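Local coordinates for protein glycoside hydrolase family 81 (Clostridium thermocellum, PDB 6FOP) that degrades beta-1,3-glucans such as laminarin, as a family 81 glycoside hydrolase of the cellulosome, at residues A[667-672]-A[695-700]; A[80-85]-A[557-562]; A[371-376]-A[428-433]; A[108-113]-A[226-231]. One frame throughout, in Å; residues are numbered along the deposited sequence.

Contact 1. Residues A[667-672]-A[695-700]; sequences TADTPL and KVTFSD
The F698 ring takes the methyl of A668 over one face. A668 CB stands above the rim rather than the centre, 3.5 Å from F698 CD2, in a CH-pi contact. Alanine suits this place because the two backbones come close here, with A668 CA only 4.2 Å from F698 CA. The ring also meets that of Y684, on strand 681-688, edge-to-face. The second flat group, the D669 carboxylate, is approached from above its plane: T697 N donates to D669 OD1 at 2.9 Å in a nearly straight bond (171°). With chi1 at 65°, the carboxylate folds back over the main chain and can do for T697 N what a strand carbonyl would do, while D669 N donates to T697 O. The two runs head in roughly opposite directions, but A668 with F698 is a single beta bridge, since the loop turns off at D669, the centre of an inverse gamma turn. At the other end, S699 N donates to T667 O at 2.8 Å, and T667 N donates to S699 OG at 3.1 Å, so a side-chain hydroxyl extends the pairing beyond the single bridge. A water donates to D669 OD2 and K695 O and accepts from T697 OG1. Next to the turn, T670 and V696 cross at about a right angle, the methyl T670 CG2 lying 3.7 Å from V696 CG1.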
loop_
_atom_site.group_PDB
_atom_site.type_symbol
_atom_site.label_atom_id
_atom_site.label_comp_id
_atom_site.label_asym_id
_atom_site.label_seq_id
_atom_site.Cartn_x
_atom_site.Cartn_y
_atom_site.Cartn_z
ATOM N N THR A 667 -16.650 -18.864 2.097
ATOM C CA THR A 667 -16.966 -17.479 2.417
ATOM C C THR A 667 -18.335 -17.366 3.078
ATOM O O THR A 667 -19.068 -18.353 3.172
ATOM C CB THR A 667 -16.839 -16.586 1.182
ATOM O OG1 THR A 667 -17.684 -17.090 0.144
ATOM C CG2 THR A 667 -15.386 -16.567 0.688
ATOM N N ALA A 668 -18.681 -16.155 3.494
ATOM C CA ALA A 668 -19.934 -15.899 4.198
ATOM C C ALA A 668 -20.473 -14.541 3.835
ATOM O O ALA A 668 -19.710 -13.632 3.455
ATOM C CB ALA A 668 -19.752 -15.999 5.712
ATOM N N ASP A 669 -21.785 -14.393 4.014
ATOM C CA ASP A 669 -22.510 -13.160 3.690
ATOM C C ASP A 669 -22.542 -12.124 4.830
ATOM O O ASP A 669 -23.574 -11.513 5.134
ATOM C CB ASP A 669 -23.917 -13.470 3.166
ATOM C CG ASP A 669 -24.827 -14.134 4.188
ATOM O OD1 ASP A 669 -24.386 -14.452 5.320
ATOM O OD2 ASP A 669 -25.991 -14.370 3.802
ATOM N N THR A 670 -21.385 -11.922 5.457
ATOM C CA THR A 670 -21.240 -10.971 6.555
ATOM C C THR A 670 -19.796 -10.467 6.579
ATOM O O THR A 670 -18.918 -11.152 6.077
ATOM C CB THR A 670 -21.669 -11.634 7.900
ATOM O OG1 THR A 670 -22.056 -10.643 8.837
ATOM C CG2 THR A 670 -20.571 -12.513 8.460
ATOM N N PRO A 671 -19.536 -9.283 7.191
ATOM C CA PRO A 671 -18.153 -8.775 7.097
ATOM C C PRO A 671 -17.194 -9.365 8.126
ATOM O O PRO A 671 -16.008 -9.430 7.851
ATOM C CB PRO A 671 -18.280 -7.270 7.319
ATOM C CG PRO A 671 -19.697 -6.995 7.629
ATOM C CD PRO A 671 -20.523 -8.226 7.466
ATOM N N LEU A 672 -17.677 -9.779 9.305
ATOM C CA LEU A 672 -16.786 -10.198 10.393
ATOM C C LEU A 672 -17.013 -11.684 10.649
ATOM O O LEU A 672 -17.962 -12.086 11.316
ATOM C CB LEU A 672 -17.010 -9.356 11.635
ATOM C CG LEU A 672 -16.931 -7.832 11.455
ATOM C CD1 LEU A 672 -17.201 -7.137 12.796
ATOM C CD2 LEU A 672 -15.613 -7.406 10.866
ATOM N N LYS A 695 -28.633 -13.495 10.479
ATOM C CA LYS A 695 -28.515 -14.835 9.950
ATOM C C LYS A 695 -27.356 -14.820 8.971
ATOM O O LYS A 695 -27.393 -14.069 7.987
ATOM C CB LYS A 695 -29.781 -15.270 9.225
ATOM C CG LYS A 695 -29.690 -16.673 8.652
ATOM C CD LYS A 695 -30.850 -16.970 7.706
ATOM C CE LYS A 695 -31.994 -17.651 8.396
ATOM N NZ LYS A 695 -32.944 -18.139 7.354
ATOM N N VAL A 696 -26.339 -15.626 9.255
ATOM C CA VAL A 696 -25.112 -15.707 8.438
ATOM C C VAL A 696 -25.079 -17.058 7.765
ATOM O O VAL A 696 -25.178 -18.107 8.424
ATOM C CB VAL A 696 -23.849 -15.478 9.288
ATOM C CG1 VAL A 696 -22.600 -15.606 8.406
ATOM C CG2 VAL A 696 -23.927 -14.127 9.993
ATOM N N THR A 697 -24.918 -17.020 6.443
ATOM C CA THR A 697 -24.873 -18.208 5.618
ATOM C C THR A 697 -23.519 -18.317 4.959
ATOM O O THR A 697 -23.040 -17.347 4.374
ATOM C CB THR A 697 -25.994 -18.189 4.554
ATOM O OG1 THR A 697 -27.264 -18.027 5.210
ATOM C CG2 THR A 697 -26.010 -19.467 3.741
ATOM N N PHE A 698 -22.904 -19.493 5.066
ATOM C CA PHE A 698 -21.596 -19.789 4.475
ATOM C C PHE A 698 -21.778 -20.526 3.159
ATOM O O PHE A 698 -22.806 -21.168 2.914
ATOM C CB PHE A 698 -20.731 -20.615 5.439
ATOM C CG PHE A 698 -20.354 -19.867 6.703
ATOM C CD1 PHE A 698 -21.258 -19.764 7.774
ATOM C CD2 PHE A 698 -19.110 -19.294 6.848
ATOM C CE1 PHE A 698 -20.925 -19.061 8.914
ATOM C CE2 PHE A 698 -18.760 -18.614 7.994
ATOM C CZ PHE A 698 -19.690 -18.490 9.027
ATOM N N SER A 699 -20.733 -20.483 2.332
ATOM C CA SER A 699 -20.815 -21.053 0.981
ATOM C C SER A 699 -20.909 -22.579 0.952
ATOM O O SER A 699 -21.283 -23.174 -0.072
ATOM C CB SER A 699 -19.622 -20.596 0.123
ATOM O OG SER A 699 -18.380 -21.008 0.671
ATOM N N ASP A 700 -20.567 -23.216 2.085
ATOM C CA ASP A 700 -20.745 -24.664 2.224
ATOM C C ASP A 700 -22.105 -25.063 2.832
ATOM O O ASP A 700 -22.322 -26.240 3.095
ATOM C CB ASP A 700 -19.577 -25.285 3.016
ATOM C CG ASP A 700 -19.504 -24.793 4.452
ATOM O OD1 ASP A 700 -20.408 -24.035 4.876
ATOM O OD2 ASP A 700 -18.525 -25.176 5.133
HETATM O O HOH W 1 -27.744 -15.310 5.560
HETATM O O HOH W 2 -25.573 -12.077 7.126
#

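Contact 2. Residues A[80-85]-A[557-562]; sequences AYFGAH and GGKYCH. With NI (nickel (II) ion), chain B.
Y81 and Y560 exchange both of their backbone bonds: Y81 N donates to Y560 O, and Y560 N donates to Y81 O, each at 3.0 Å. Two residues along, beyond the F82-K559 pair, G83 N donates to G558 O at 2.8 Å, from above the carbonyl plane (43° out of it). There a water donates to both G83 O and G557 O; G557 O also receives H56 NE2. The backbones of F82 and C561 find their partners in G75 and M554. These bonds make an antiparallel pair, with A80 facing C561 and F82 facing K559 in the non-hydrogen-bonded positions. Strand 80-82 thereby becomes the outermost strand of a four-stranded sheet whose other members, 559-561, 554-556 and 490-491, come from far later in the chain. On the tyrosine face, Y560 CG sits between its backbone N and carbonyl carbon (chi1 53°), which brings one face of the ring against Y81 CB, 3.6 Å from Y560 CZ, and the two rings meet obliquely. The Y560 hydroxyl accepts from S544 N, which suits a tyrosine to this buried place. On the other face the small side chains of A80 and C561 touch through their CB atoms, and the extended K559 chain runs beside the F82 ring, with K559 CB 3.8 Å from F82 CD1. K559 NZ bonds a methylpentanediol molecule, probably from the crystallisation liquor, and makes a cation-pi contact with W556. Just past the strand, H562 NE2 binds nickel at 2.1 Å, in a site completed by H574, E601 and E605.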
loop_
_atom_site.group_PDB
_atom_site.type_symbol
_atom_site.label_atom_id
_atom_site.label_comp_id
_atom_site.label_asym_id
_atom_site.label_seq_id
_atom_site.Cartn_x
_atom_site.Cartn_y
_atom_site.Cartn_z
ATOM N N ALA A 80 19.341 -9.200 -3.082
ATOM C CA ALA A 80 18.502 -8.181 -3.713
ATOM C C ALA A 80 18.419 -8.431 -5.209
ATOM O O ALA A 80 19.338 -8.981 -5.824
ATOM C CB ALA A 80 19.078 -6.808 -3.463
ATOM N N TYR A 81 17.308 -8.008 -5.794
ATOM C CA TYR A 81 17.145 -8.031 -7.236
ATOM C C TYR A 81 16.748 -6.645 -7.668
ATOM O O TYR A 81 15.916 -6.021 -7.035
ATOM C CB TYR A 81 16.102 -9.057 -7.630
ATOM C CG TYR A 81 16.154 -9.430 -9.105
ATOM C CD1 TYR A 81 17.243 -10.110 -9.629
ATOM C CD2 TYR A 81 15.139 -9.078 -9.978
ATOM C CE1 TYR A 81 17.305 -10.452 -10.965
ATOM C CE2 TYR A 81 15.180 -9.436 -11.314
ATOM C CZ TYR A 81 16.281 -10.108 -11.810
ATOM O OH TYR A 81 16.342 -10.459 -13.149
ATOM N N PHE A 82 17.367 -6.174 -8.756
ATOM C CA PHE A 82 17.330 -4.767 -9.161
ATOM C C PHE A 82 16.632 -4.517 -10.486
ATOM O O PHE A 82 16.789 -5.283 -11.443
ATOM C CB PHE A 82 18.751 -4.226 -9.256
ATOM C CG PHE A 82 19.547 -4.346 -7.981
ATOM C CD1 PHE A 82 19.452 -3.399 -6.976
ATOM C CD2 PHE A 82 20.452 -5.386 -7.824
ATOM C CE1 PHE A 82 20.209 -3.516 -5.810
ATOM C CE2 PHE A 82 21.200 -5.508 -6.670
ATOM C CZ PHE A 82 21.080 -4.569 -5.664
ATOM N N GLY A 83 15.834 -3.453 -10.508
ATOM C CA GLY A 83 15.293 -2.862 -11.734
ATOM C C GLY A 83 15.496 -1.368 -11.676
ATOM O O GLY A 83 14.527 -0.588 -11.630
ATOM N N ALA A 84 16.751 -0.960 -11.671
ATOM C CA ALA A 84 17.101 0.449 -11.477
ATOM C C ALA A 84 16.734 1.289 -12.684
ATOM O O ALA A 84 16.861 0.856 -13.847
ATOM C CB ALA A 84 18.592 0.606 -11.233
ATOM N N HIS A 85 16.319 2.509 -12.418
ATOM C CA HIS A 85 16.140 3.480 -13.498
ATOM C C HIS A 85 17.480 3.717 -14.206
ATOM O O HIS A 85 18.508 3.904 -13.550
ATOM C CB HIS A 85 15.605 4.806 -12.967
ATOM C CG HIS A 85 15.676 5.910 -13.976
ATOM N ND1 HIS A 85 14.838 5.985 -15.071
ATOM C CD2 HIS A 85 16.550 6.941 -14.087
ATOM C CE1 HIS A 85 15.205 7.014 -15.820
ATOM N NE2 HIS A 85 16.214 7.629 -15.225
ATOM N N GLY A 557 10.429 0.756 -5.521
ATOM C CA GLY A 557 10.203 0.964 -6.951
ATOM C C GLY A 557 11.231 0.295 -7.851
ATOM O O GLY A 557 10.883 -0.268 -8.910
ATOM N N GLY A 558 12.485 0.344 -7.416
ATOM C CA GLY A 558 13.637 -0.070 -8.237
ATOM C C GLY A 558 14.384 -1.297 -7.761
ATOM O O GLY A 558 15.347 -1.670 -8.415
ATOM N N LYS A 559 13.941 -1.967 -6.691
ATOM C CA LYS A 559 14.549 -3.233 -6.249
ATOM C C LYS A 559 13.608 -3.910 -5.276
ATOM O O LYS A 559 12.651 -3.308 -4.798
ATOM C CB LYS A 559 15.907 -3.016 -5.593
ATOM C CG LYS A 559 15.877 -2.346 -4.226
ATOM C CD LYS A 559 17.258 -2.317 -3.621
ATOM C CE LYS A 559 17.267 -1.645 -2.260
ATOM N NZ LYS A 559 18.655 -1.588 -1.718
ATOM N N TYR A 560 13.908 -5.161 -4.960
ATOM C CA TYR A 560 13.357 -5.777 -3.751
ATOM C C TYR A 560 14.479 -6.527 -3.108
ATOM O O TYR A 560 15.440 -6.909 -3.765
ATOM C CB TYR A 560 12.151 -6.676 -4.013
ATOM C CG TYR A 560 12.318 -7.745 -5.053
ATOM C CD1 TYR A 560 12.855 -8.987 -4.716
ATOM C CD2 TYR A 560 11.962 -7.503 -6.383
ATOM C CE1 TYR A 560 13.022 -9.973 -5.692
ATOM C CE2 TYR A 560 12.090 -8.477 -7.353
ATOM C CZ TYR A 560 12.636 -9.704 -7.028
ATOM O OH TYR A 560 12.768 -10.673 -8.014
ATOM N N CYS A 561 14.388 -6.713 -1.800
ATOM C CA CYS A 561 15.516 -7.296 -1.095
ATOM C C CYS A 561 15.127 -7.925 0.225
ATOM O O CYS A 561 14.006 -7.783 0.703
ATOM C CB CYS A 561 16.584 -6.243 -0.863
ATOM S SG CYS A 561 16.023 -4.901 0.196
ATOM N N HIS A 562 16.083 -8.657 0.773
ATOM C CA HIS A 562 15.971 -9.390 2.035
ATOM C C HIS A 562 16.804 -8.658 3.104
ATOM O O HIS A 562 17.645 -9.249 3.787
ATOM C CB HIS A 562 16.441 -10.807 1.771
ATOM C CG HIS A 562 16.154 -11.796 2.858
ATOM N ND1 HIS A 562 16.995 -12.000 3.935
ATOM C CD2 HIS A 562 15.192 -12.735 2.954
ATOM C CE1 HIS A 562 16.537 -12.997 4.670
ATOM N NE2 HIS A 562 15.463 -13.482 4.082
HETATM NI NI NI B . 14.726 -15.341 4.637
HETATM O O HOH W 3 11.803 -1.141 -11.556
#

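Contact 3. Residues A[371-376]-A[428-433]; sequences FMKSSL and AQIALR
Apolar contact carries this crossing, and I430 is its hub. The methyl I430 CD1 reaches in among three residues of the other helix, lying 3.7 Å from K373 CG, 3.8 Å from L376 CD1 and 4.1 Å from M372 CB. Isoleucine suits the place because its two branches divide the work: CG1, anti to the carbonyl carbon (chi1 -63°), sends CD1 straight across, while I430 CG2 rests 3.8 Å from K373 CE. Lysine fits beside it since its methylenes can lie along an apolar neighbour while NZ forms a salt bridge with D434. M372 bends at its thioether and brings its CE methyl 4.1 Å from Q429 CB. No hydrogen bond joins the segments; the polar ends are satisfied elsewhere. R433 NH1 donates to both Q429 O and Q429 OE1, each lying close to the guanidinium plane, and the OE1 bond of 2.9 Å uses a lone pair in the amide plane. That grip fixes the amide's rotation and turns Q429 NE2 toward P307 O and H425. The axes of the segments 371-376 and 428-433 pass 10.7 Å apart at a signed crossing of -117°, in a domain consistent with the (alpha/alpha)6 toroid of six-hairpin glycosidases. W437 of helix 435-438 packs against K373, L376 and I430; helix 339-359 touches M372 and R433, and helix 494-511 touches A428, A431 and L432.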
loop_
_atom_site.group_PDB
_atom_site.type_symbol
_atom_site.label_atom_id
_atom_site.label_comp_id
_atom_site.label_asym_id
_atom_site.label_seq_id
_atom_site.Cartn_x
_atom_site.Cartn_y
_atom_site.Cartn_z
ATOM N N PHE A 371 -7.050 2.927 30.173
ATOM C CA PHE A 371 -5.853 3.497 29.558
ATOM C C PHE A 371 -6.063 3.788 28.069
ATOM O O PHE A 371 -5.634 4.831 27.584
ATOM C CB PHE A 371 -4.589 2.644 29.778
ATOM C CG PHE A 371 -3.330 3.384 29.403
ATOM C CD1 PHE A 371 -2.807 4.324 30.268
ATOM C CD2 PHE A 371 -2.735 3.222 28.163
ATOM C CE1 PHE A 371 -1.673 5.046 29.957
ATOM C CE2 PHE A 371 -1.579 3.934 27.852
ATOM C CZ PHE A 371 -1.057 4.843 28.739
ATOM N N MET A 372 -6.747 2.883 27.375
ATOM C CA MET A 372 -7.029 3.107 25.970
ATOM C C MET A 372 -7.851 4.385 25.786
ATOM O O MET A 372 -7.522 5.252 24.974
ATOM C CB MET A 372 -7.775 1.912 25.369
ATOM C CG MET A 372 -6.894 0.683 25.254
ATOM S SD MET A 372 -7.818 -0.867 25.050
ATOM C CE MET A 372 -8.411 -0.683 23.355
ATOM N N LYS A 373 -8.934 4.514 26.554
ATOM C CA LYS A 373 -9.774 5.693 26.446
ATOM C C LYS A 373 -9.036 6.942 26.888
ATOM O O LYS A 373 -9.047 7.953 26.173
ATOM C CB LYS A 373 -11.060 5.529 27.251
ATOM C CG LYS A 373 -12.099 4.593 26.649
ATOM C CD LYS A 373 -13.375 4.586 27.499
ATOM C CE LYS A 373 -14.544 3.901 26.831
ATOM N NZ LYS A 373 -15.766 4.001 27.686
ATOM N N SER A 374 -8.435 6.950 28.078
ATOM C CA SER A 374 -7.845 8.189 28.582
ATOM C C SER A 374 -6.716 8.656 27.649
ATOM O O SER A 374 -6.567 9.857 27.391
ATOM C CB SER A 374 -7.365 8.044 30.025
ATOM O OG SER A 374 -6.322 7.081 30.148
ATOM N N SER A 375 -5.932 7.713 27.137
ATOM C CA SER A 375 -4.834 8.124 26.281
ATOM C C SER A 375 -5.331 8.613 24.917
ATOM O O SER A 375 -4.817 9.610 24.438
ATOM C CB SER A 375 -3.770 7.048 26.157
ATOM O OG SER A 375 -4.261 5.946 25.443
ATOM N N LEU A 376 -6.323 7.941 24.322
ATOM C CA LEU A 376 -6.898 8.420 23.069
ATOM C C LEU A 376 -7.545 9.789 23.253
ATOM O O LEU A 376 -7.389 10.674 22.417
ATOM C CB LEU A 376 -7.875 7.419 22.456
ATOM C CG LEU A 376 -7.214 6.189 21.855
ATOM C CD1 LEU A 376 -8.289 5.238 21.399
ATOM C CD2 LEU A 376 -6.238 6.527 20.721
ATOM N N ALA A 428 -11.304 1.380 17.387
ATOM C CA ALA A 428 -12.273 0.386 16.932
ATOM C C ALA A 428 -12.688 -0.574 18.039
ATOM O O ALA A 428 -13.895 -0.907 18.159
ATOM C CB ALA A 428 -11.737 -0.365 15.731
ATOM N N GLN A 429 -11.713 -1.061 18.816
ATOM C CA GLN A 429 -12.071 -1.941 19.930
ATOM C C GLN A 429 -12.968 -1.209 20.940
ATOM O O GLN A 429 -13.913 -1.815 21.475
ATOM C CB GLN A 429 -10.828 -2.491 20.598
ATOM C CG GLN A 429 -9.982 -3.448 19.761
ATOM C CD GLN A 429 -10.703 -4.707 19.334
ATOM O OE1 GLN A 429 -11.749 -5.056 19.879
ATOM N NE2 GLN A 429 -10.162 -5.407 18.347
ATOM N N ILE A 430 -12.695 0.072 21.204
ATOM C CA ILE A 430 -13.598 0.843 22.048
ATOM C C ILE A 430 -14.978 0.950 21.395
ATOM O O ILE A 430 -16.006 0.741 22.066
ATOM C CB ILE A 430 -13.036 2.218 22.413
ATOM C CG1 ILE A 430 -11.763 2.076 23.223
ATOM C CG2 ILE A 430 -14.065 3.045 23.164
ATOM C CD1 ILE A 430 -10.964 3.327 23.309
ATOM N N ALA A 431 -15.014 1.270 20.105
ATOM C CA ALA A 431 -16.300 1.409 19.396
ATOM C C ALA A 431 -17.205 0.189 19.425
ATOM O O ALA A 431 -18.424 0.316 19.517
ATOM C CB ALA A 431 -16.049 1.852 17.968
ATOM N N LEU A 432 -16.595 -0.995 19.396
ATOM C CA LEU A 432 -17.340 -2.259 19.455
ATOM C C LEU A 432 -18.029 -2.433 20.817
ATOM O O LEU A 432 -19.010 -3.161 20.918
ATOM C CB LEU A 432 -16.402 -3.447 19.195
ATOM C CG LEU A 432 -15.932 -3.557 17.752
ATOM C CD1 LEU A 432 -14.717 -4.482 17.653
ATOM C CD2 LEU A 432 -17.063 -4.040 16.854
ATOM N N ARG A 433 -17.517 -1.746 21.833
ATOM C CA ARG A 433 -17.999 -1.847 23.207
ATOM C C ARG A 433 -18.779 -0.639 23.687
ATOM O O ARG A 433 -19.513 -0.729 24.665
ATOM C CB ARG A 433 -16.806 -2.072 24.132
ATOM C CG ARG A 433 -16.106 -3.398 23.886
ATOM C CD ARG A 433 -14.716 -3.391 24.456
ATOM N NE ARG A 433 -14.115 -4.715 24.375
ATOM C CZ ARG A 433 -13.528 -5.241 23.292
ATOM N NH1 ARG A 433 -13.409 -4.538 22.184
ATOM N NH2 ARG A 433 -13.023 -6.452 23.318
#

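Contact 4. Residues A[108-113]-A[226-231]; sequences SDFAVD and TDTKVE
D109 N donates to T228 O at 3.1 Å, from well above the carbonyl plane (52° out of it); the turn lies against strand 223-235 without forming a regular ladder with it. The T228 side chain is central. Its hydroxyl accepts from F110 N at 2.8 Å and is hydrogen-bonded to S108 OG at 2.7 Å, either hydroxyl being able to donate, while its CB stands over the middle of the F110 ring, 3.5 Å from the ring centroid, in a CH-pi contact. Threonine suits both tasks: with chi1 at 62° the hydroxyl meets the turn, and the carbon side is left for the ring. D109 continues the grip, its OD2 taking V230 N at 2.8 Å on the anti lone pair. R459 forms a salt bridge with that same oxygen, and a buried carboxylate with two such donors is probably held as the anion. In one of its two conformers K229 doubles back, its NZ bonding D227 OD1 in a salt bridge and also T228 O, on the face opposite D109 N. S108 N donates to A111 O, closing the connection between strands 103-107 and 111-118, the end of an eight-stranded antiparallel sheet. Strand 223-235 belongs to a separate three-stranded sheet, so the contact ties the two sheets together; strand 240-251 backs it through F245, which touches F110 and V230.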
loop_
_atom_site.group_PDB
_atom_site.type_symbol
_atom_site.label_atom_id
_atom_site.label_comp_id
_atom_site.label_asym_id
_atom_site.label_seq_id
_atom_site.Cartn_x
_atom_site.Cartn_y
_atom_site.Cartn_z
ATOM N N SER A 108 -3.306 12.048 -10.426
ATOM C CA SER A 108 -4.492 11.202 -10.378
ATOM C C SER A 108 -4.157 9.846 -9.742
ATOM O O SER A 108 -3.092 9.685 -9.130
ATOM C CB SER A 108 -5.142 11.101 -11.763
ATOM O OG SER A 108 -4.233 10.568 -12.694
ATOM N N ASP A 109 -5.034 8.860 -9.887
ATOM C CA ASP A 109 -4.864 7.658 -9.065
ATOM C C ASP A 109 -3.704 6.786 -9.501
ATOM O O ASP A 109 -3.184 6.018 -8.698
ATOM C CB ASP A 109 -6.176 6.853 -9.026
ATOM C CG ASP A 109 -7.311 7.572 -8.249
ATOM O OD1 ASP A 109 -7.099 8.640 -7.663
ATOM O OD2 ASP A 109 -8.410 7.039 -8.253
ATOM N N PHE A 110 -3.303 6.885 -10.774
ATOM C CA PHE A 110 -2.125 6.182 -11.280
ATOM C C PHE A 110 -1.413 6.927 -12.410
ATOM O O PHE A 110 -0.741 6.308 -13.249
ATOM C CB PHE A 110 -2.422 4.698 -11.627
ATOM C CG PHE A 110 -3.694 4.413 -12.381
ATOM C CD1 PHE A 110 -4.922 4.287 -11.700
ATOM C CD2 PHE A 110 -3.661 4.093 -13.735
ATOM C CE1 PHE A 110 -6.070 3.940 -12.373
ATOM C CE2 PHE A 110 -4.827 3.747 -14.412
ATOM C CZ PHE A 110 -6.037 3.704 -13.734
ATOM N N ALA A 111 -1.442 8.258 -12.351
ATOM C CA ALA A 111 -0.688 9.075 -13.288
ATOM C C ALA A 111 -0.313 10.394 -12.636
ATOM O O ALA A 111 -0.918 10.817 -11.635
ATOM C CB ALA A 111 -1.456 9.277 -14.603
ATOM N N VAL A 112 0.631 11.079 -13.269
ATOM C CA VAL A 112 1.049 12.431 -12.864
ATOM C C VAL A 112 1.334 13.254 -14.116
ATOM O O VAL A 112 1.937 12.746 -15.060
ATOM C CB VAL A 112 2.284 12.406 -11.934
ATOM C CG1 VAL A 112 3.465 11.660 -12.549
ATOM C CG2 VAL A 112 2.694 13.792 -11.480
ATOM N N ASP A 113 0.900 14.505 -14.098
ATOM C CA ASP A 113 1.319 15.506 -15.071
ATOM C C ASP A 113 2.316 16.414 -14.371
ATOM O O ASP A 113 2.008 16.943 -13.299
ATOM C CB ASP A 113 0.151 16.380 -15.515
ATOM C CG ASP A 113 -0.950 15.630 -16.242
ATOM O OD1 ASP A 113 -0.746 14.507 -16.747
ATOM O OD2 ASP A 113 -2.069 16.198 -16.299
ATOM N N THR A 226 -5.514 11.619 -19.723
ATOM C CA THR A 226 -5.704 12.884 -19.021
ATOM C C THR A 226 -6.293 12.741 -17.619
ATOM O O THR A 226 -6.319 13.718 -16.875
ATOM C CB THR A 226 -6.582 13.843 -19.852
ATOM O OG1 THR A 226 -7.788 13.167 -20.224
ATOM C CG2 THR A 226 -5.831 14.245 -21.111
ATOM N N ASP A 227 -6.705 11.523 -17.248
ATOM C CA ASP A 227 -7.160 11.267 -15.868
ATOM C C ASP A 227 -7.125 9.759 -15.656
ATOM O O ASP A 227 -7.255 8.984 -16.603
ATOM C CB ASP A 227 -8.567 11.835 -15.617
ATOM C CG ASP A 227 -8.893 12.016 -14.128
ATOM O OD1 ASP A 227 -8.008 11.969 -13.283
ATOM O OD2 ASP A 227 -10.084 12.240 -13.842
ATOM N N THR A 228 -6.954 9.358 -14.396
ATOM C CA THR A 228 -6.994 7.961 -13.989
ATOM C C THR A 228 -7.748 7.882 -12.652
ATOM O O THR A 228 -7.546 8.728 -11.759
ATOM C CB THR A 228 -5.602 7.310 -13.855
ATOM O OG1 THR A 228 -4.831 7.974 -12.851
ATOM C CG2 THR A 228 -4.861 7.343 -15.210
ATOM N N LYS A 229 -8.611 6.870 -12.546
ATOM C CA LYS A 229 -9.510 6.716 -11.392
ATOM C C LYS A 229 -9.711 5.273 -11.021
ATOM O O LYS A 229 -9.939 4.423 -11.892
ATOM C CB LYS A 229 -10.896 7.310 -11.733
ATOM C CG LYS A 229 -10.939 8.817 -11.916
ATOM C CD LYS A 229 -11.094 9.575 -10.596
ATOM C CE LYS A 229 -10.553 11.002 -10.684
ATOM N NZ LYS A 229 -9.049 10.949 -10.538
ATOM N N VAL A 230 -9.711 5.011 -9.709
ATOM C CA VAL A 230 -10.218 3.742 -9.159
ATOM C C VAL A 230 -11.539 3.951 -8.453
ATOM O O VAL A 230 -11.784 5.006 -7.883
ATOM C CB VAL A 230 -9.240 3.043 -8.232
ATOM C CG1 VAL A 230 -7.984 2.690 -9.008
ATOM C CG2 VAL A 230 -8.933 3.868 -6.973
ATOM N N GLU A 231 -12.379 2.917 -8.516
ATOM C CA GLU A 231 -13.600 2.845 -7.720
ATOM C C GLU A 231 -13.692 1.421 -7.191
ATOM O O GLU A 231 -13.152 0.501 -7.805
ATOM C CB GLU A 231 -14.843 3.129 -8.556
ATOM C CG GLU A 231 -14.834 4.380 -9.384
ATOM C CD GLU A 231 -15.893 4.251 -10.468
ATOM O OE1 GLU A 231 -15.614 3.741 -11.603
ATOM O OE2 GLU A 231 -17.025 4.566 -10.142
HETATM O O HOH W 4 -5.382 16.172 -17.399
#

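Contacts 1 and 3 lie close together, with nearest atoms about 5 Å apart and centres 28 Å apart, and helix 494-511 joins them, its L506 touching both L672 and A428. Contact 2 lies on the opposite side of the chain's centre from both, each 41 Å away between centres. Its neighbour is contact 4, 25 Å distant between centres, with nearest atoms about 13 Å apart. Contact 2 spans the longest sequence separation, and contacts 4 and 3 both fall between its segments. No residue of the four contacts is known to be catalytic. H562 in contact 2 binds nickel, while calcium lies about 8 Å from the D109 side chain and about 10 Å from that of L376.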